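Local atomic coordinates of oxidoreductase (Corynebacterium diphtheriae, PDB entry 3K20), a protein that probably acts as an FMN-binding oxidoreductase of the NADPH-dependent FMN reductase family. Residues Pro120-Ala125 with Gly180-Leu185; Leu14-Ala19 with Leu49-Ile54. One frame throughout, in Å; residues are numbered along the deposited sequence.

How the interactions relate
Both contacts belong to one five-stranded parallel sheet, ordered 49-55, 12-18, 88-94, 120-127, 150-159. Interaction 2 comes first along the chain and pairs the outermost strand 49-55 with strand 12-18; interaction 1 follows and lays the end of helix 165-186 against the start of strand 120-127, two strands beyond 12-18. Their centres are about 12 Å apart, yet they touch: L182 of interaction 1 packs on L14 of interaction 2, CD2 to CD1 at 3.9 Å. L14 and V16 lie on the sheet face that carries helices 26-44 and 165-186; interaction 2 builds the sheet, and interaction 1 lays a helix over that face, in an alpha/beta arrangement like that of flavodoxin.

Interaction 1: Pro120-Ala125 with Gly180-Leu185; sequences PTIIAA and GELASL
L182 lodges its forked end between P120 and I122, and this one leucine accounts for most of the helix side of the contact. Its chi1 (-168°) turns CG toward the strand and chi2 (62°) splits the methyls, CD1 to P120 and CD2 to I122. CD1 lies against the start of the strand, 3.6 Å from P120 C and 3.7 Å from P120 CB, while CD2 reaches I122 CD1 at 3.4 Å. I122 meets it with an extended branch, CG1 and CD1 passing across the leucine, both near CD2 and CB of L182. One turn on, L185 CB rests 4.0 Å from P120 CB, giving the proline ring a second apolar neighbour. No hydrogen bond crosses between the segments; what joins them directly is apolar packing, with the helix nearly antiparallel to the strand (166°) and the two axes 8.2 Å apart at closest. P120 and I122 form backbone hydrogen bonds to strand 88-94, and T121 to strand 150-159. I122 also packs on I34 and A183 on A41, both of helix 26-44, the neighbouring helix on this face; T121 and I123 turn to helix 135-146 on the opposite face.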
loop_
_atom_site.group_PDB
_atom_site.type_symbol
_atom_site.label_atom_id
_atom_site.label_comp_id
_atom_site.label_asym_id
_atom_site.label_seq_id
_atom_site.Cartn_x
_atom_site.Cartn_y
_atom_site.Cartn_z
ATOM N N PRO A 120 -0.771 -3.308 22.338
ATOM C CA PRO A 120 -1.585 -2.124 22.032
ATOM C C PRO A 120 -0.610 -1.086 21.483
ATOM O O PRO A 120 0.434 -0.843 22.090
ATOM C CB PRO A 120 -2.143 -1.729 23.393
ATOM C CG PRO A 120 -2.271 -3.049 24.090
ATOM C CD PRO A 120 -0.968 -3.732 23.736
ATOM N N THR A 121 -0.951 -0.456 20.362
ATOM C CA THR A 121 -0.019 0.479 19.750
ATOM C C THR A 121 -0.592 1.691 19.032
ATOM O O THR A 121 -1.650 1.622 18.413
ATOM C CB THR A 121 0.850 -0.278 18.725
ATOM O OG1 THR A 121 1.505 -1.373 19.377
ATOM C CG2 THR A 121 1.878 0.643 18.096
ATOM N N ILE A 122 0.128 2.801 19.109
ATOM C CA ILE A 122 -0.265 4.002 18.398
ATOM C C ILE A 122 0.840 4.219 17.382
ATOM O O ILE A 122 2.009 4.254 17.751
ATOM C CB ILE A 122 -0.309 5.240 19.308
ATOM C CG1 ILE A 122 -1.442 5.114 20.323
ATOM C CG2 ILE A 122 -0.501 6.496 18.461
ATOM C CD1 ILE A 122 -1.591 6.344 21.202
ATOM N N ILE A 123 0.492 4.338 16.106
ATOM C CA ILE A 123 1.516 4.580 15.091
ATOM C C ILE A 123 1.524 6.071 14.776
ATOM O O ILE A 123 0.464 6.683 14.614
ATOM C CB ILE A 123 1.257 3.794 13.778
ATOM C CG1 ILE A 123 -0.176 4.014 13.297
ATOM C CG2 ILE A 123 1.555 2.309 13.986
ATOM C CD1 ILE A 123 -0.447 3.389 11.952
ATOM N N ALA A 124 2.721 6.650 14.700
ATOM C CA ALA A 124 2.874 8.077 14.427
ATOM C C ALA A 124 4.015 8.370 13.456
ATOM O O ALA A 124 4.964 7.596 13.336
ATOM C CB ALA A 124 3.111 8.836 15.732
ATOM N N ALA A 125 3.910 9.505 12.772
ATOM C CA ALA A 125 4.921 9.930 11.814
ATOM C C ALA A 125 4.862 11.451 11.647
ATOM O O ALA A 125 3.815 12.064 11.849
ATOM C CB ALA A 125 4.694 9.234 10.475
ATOM N N GLY A 180 -6.565 8.218 24.149
ATOM C CA GLY A 180 -7.641 7.541 24.847
ATOM C C GLY A 180 -7.792 6.099 24.408
ATOM O O GLY A 180 -7.943 5.197 25.235
ATOM N N GLU A 181 -7.751 5.879 23.098
ATOM C CA GLU A 181 -7.895 4.534 22.564
ATOM C C GLU A 181 -6.849 3.624 23.200
ATOM O O GLU A 181 -7.171 2.539 23.704
ATOM C CB GLU A 181 -7.741 4.560 21.039
ATOM C CG GLU A 181 -8.602 5.638 20.378
ATOM C CD GLU A 181 -8.579 5.606 18.856
ATOM O OE1 GLU A 181 -7.566 5.176 18.259
ATOM O OE2 GLU A 181 -9.580 6.043 18.255
ATOM N N LEU A 182 -5.601 4.086 23.202
ATOM C CA LEU A 182 -4.505 3.316 23.772
ATOM C C LEU A 182 -4.682 3.142 25.273
ATOM O O LEU A 182 -4.577 2.032 25.791
ATOM C CB LEU A 182 -3.170 4.011 23.498
ATOM C CG LEU A 182 -1.928 3.168 23.793
ATOM C CD1 LEU A 182 -1.921 1.946 22.897
ATOM C CD2 LEU A 182 -0.677 3.999 23.560
ATOM N N ALA A 183 -4.948 4.246 25.966
ATOM C CA ALA A 183 -5.124 4.211 27.411
ATOM C C ALA A 183 -6.173 3.182 27.802
ATOM O O ALA A 183 -5.986 2.444 28.766
ATOM C CB ALA A 183 -5.519 5.586 27.926
ATOM N N SER A 184 -7.267 3.131 27.048
ATOM C CA SER A 184 -8.339 2.184 27.326
ATOM C C SER A 184 -7.852 0.746 27.225
ATOM O O SER A 184 -8.193 -0.101 28.054
ATOM C CB SER A 184 -9.502 2.409 26.363
ATOM O OG SER A 184 -10.049 3.703 26.551
ATOM N N LEU A 185 -7.054 0.477 26.198
ATOM C CA LEU A 185 -6.495 -0.851 25.987
ATOM C C LEU A 185 -5.471 -1.175 27.077
ATOM O O LEU A 185 -5.370 -2.313 27.530
ATOM C CB LEU A 185 -5.827 -0.917 24.608
ATOM C CG LEU A 185 -6.553 -1.601 23.448
ATOM C CD1 LEU A 185 -8.022 -1.282 23.461
ATOM C CD2 LEU A 185 -5.921 -1.160 22.146
#

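Interaction 2: Leu14-Ala19 with Leu49-Ile54; sequences LAVISA and LSVSTI
The flat groups that meet between L14-S18 and S50-I54 are peptide units, with no aromatic ring among them. Five backbone hydrogen bonds join them in alternation: L14 N to S50 O, S52 N to L14 O, V16 N to S52 O, I54 N to V16 O and S18 N to I54 O. The shortest is I54 N to V16 O at 2.7 Å; the one from V16 N to S52 O is the most bent, 146° at the hydrogen. Above and below these peptides lie two sets of side chains, L14, V16, V51 and T53 on one face of the sheet, A15, I17, S52 and I54 on the other. The pairing is parallel, its strands turned 21° against each other, and closes the beta-alpha-beta unit of strand 12-18, helix 26-44 and strand 49-55. It forms one border of the flavodoxin-like sheet within the chain; on its other flank strand 12-18 hydrogen-bonds to strand 88-94. On the face of L14 and V16, V16 is the meeting point. Its CG2, beside the backbone N, reaches V51 CG2 at 3.5 Å, and its CB lies 3.7 Å from T53 OG1. At the start of the pairing L49 bends its CD1 over L14 CB, 3.5 Å away. On the face of A15 and I17, I17 and I54 lie side by side and point the same way, I17 CD1 being 4.0 Å from I54 CB. Helix 26-44 backs the face of V16 and T53, R28 touching both S18 and T53, whereas F107 of helix 102-109 packs on I17 from the other side of the sheet.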
loop_
_atom_site.group_PDB
_atom_site.type_symbol
_atom_site.label_atom_id
_atom_site.label_comp_id
_atom_site.label_asym_id
_atom_site.label_seq_id
_atom_site.Cartn_x
_atom_site.Cartn_y
_atom_site.Cartn_z
ATOM N N LEU A 14 4.621 2.012 29.397
ATOM C CA LEU A 14 4.478 2.419 28.006
ATOM C C LEU A 14 5.837 2.575 27.328
ATOM O O LEU A 14 6.635 3.420 27.727
ATOM C CB LEU A 14 3.734 3.749 27.917
ATOM C CG LEU A 14 3.606 4.306 26.495
ATOM C CD1 LEU A 14 2.584 3.474 25.711
ATOM C CD2 LEU A 14 3.194 5.783 26.535
ATOM N N ALA A 15 6.101 1.764 26.306
ATOM C CA ALA A 15 7.365 1.860 25.572
ATOM C C ALA A 15 7.164 2.835 24.414
ATOM O O ALA A 15 6.077 2.894 23.831
ATOM C CB ALA A 15 7.778 0.496 25.033
ATOM N N VAL A 16 8.199 3.603 24.090
ATOM C CA VAL A 16 8.106 4.559 22.993
ATOM C C VAL A 16 9.347 4.470 22.132
ATOM O O VAL A 16 10.456 4.635 22.629
ATOM C CB VAL A 16 7.997 6.010 23.498
ATOM C CG1 VAL A 16 7.670 6.929 22.332
ATOM C CG2 VAL A 16 6.940 6.114 24.587
ATOM N N ILE A 17 9.165 4.212 20.843
ATOM C CA ILE A 17 10.296 4.120 19.929
ATOM C C ILE A 17 10.307 5.329 19.005
ATOM O O ILE A 17 9.390 5.515 18.207
ATOM C CB ILE A 17 10.228 2.842 19.057
ATOM C CG1 ILE A 17 10.062 1.601 19.938
ATOM C CG2 ILE A 17 11.497 2.723 18.210
ATOM C CD1 ILE A 17 11.212 1.360 20.895
ATOM N N SER A 18 11.334 6.159 19.124
ATOM C CA SER A 18 11.449 7.334 18.274
ATOM C C SER A 18 12.634 7.110 17.339
ATOM O O SER A 18 13.675 6.597 17.752
ATOM C CB SER A 18 11.663 8.588 19.123
ATOM O OG SER A 18 11.235 9.745 18.420
ATOM N N ALA A 19 12.485 7.500 16.080
ATOM C CA ALA A 19 13.544 7.276 15.105
ATOM C C ALA A 19 14.085 8.527 14.420
ATOM O O ALA A 19 14.648 8.446 13.327
ATOM C CB ALA A 19 13.057 6.272 14.060
ATOM N N LEU A 49 1.265 5.921 34.799
ATOM C CA LEU A 49 1.897 5.398 33.599
ATOM C C LEU A 49 3.384 5.736 33.548
ATOM O O LEU A 49 3.773 6.904 33.601
ATOM C CB LEU A 49 1.176 5.960 32.365
ATOM C CG LEU A 49 1.160 5.245 31.005
ATOM C CD1 LEU A 49 2.118 5.936 30.073
ATOM C CD2 LEU A 49 1.476 3.761 31.160
ATOM N N SER A 50 4.212 4.700 33.456
ATOM C CA SER A 50 5.660 4.869 33.373
ATOM C C SER A 50 6.067 4.778 31.900
ATOM O O SER A 50 5.923 3.723 31.284
ATOM C CB SER A 50 6.357 3.769 34.180
ATOM O OG SER A 50 7.760 3.842 34.026
ATOM N N VAL A 51 6.569 5.878 31.342
ATOM C CA VAL A 51 6.968 5.899 29.935
ATOM C C VAL A 51 8.483 5.845 29.698
ATOM O O VAL A 51 9.234 6.728 30.107
ATOM C CB VAL A 51 6.366 7.144 29.208
ATOM C CG1 VAL A 51 6.489 8.365 30.092
ATOM C CG2 VAL A 51 7.078 7.390 27.864
ATOM N N SER A 52 8.910 4.782 29.024
ATOM C CA SER A 52 10.310 4.555 28.689
ATOM C C SER A 52 10.531 4.806 27.197
ATOM O O SER A 52 10.088 4.024 26.355
ATOM C CB SER A 52 10.692 3.112 29.026
ATOM O OG SER A 52 11.945 2.770 28.462
ATOM N N THR A 53 11.217 5.891 26.865
ATOM C CA THR A 53 11.459 6.209 25.467
ATOM C C THR A 53 12.837 5.785 24.973
ATOM O O THR A 53 13.836 5.935 25.674
ATOM C CB THR A 53 11.301 7.709 25.212
ATOM O OG1 THR A 53 10.042 8.148 25.727
ATOM C CG2 THR A 53 11.348 8.003 23.722
ATOM N N ILE A 54 12.880 5.256 23.754
ATOM C CA ILE A 54 14.136 4.833 23.154
ATOM C C ILE A 54 14.372 5.600 21.862
ATOM O O ILE A 54 13.517 5.613 20.976
ATOM C CB ILE A 54 14.144 3.313 22.818
ATOM C CG1 ILE A 54 14.194 2.478 24.098
ATOM C CG2 ILE A 54 15.360 2.973 21.976
ATOM C CD1 ILE A 54 12.881 2.402 24.860
#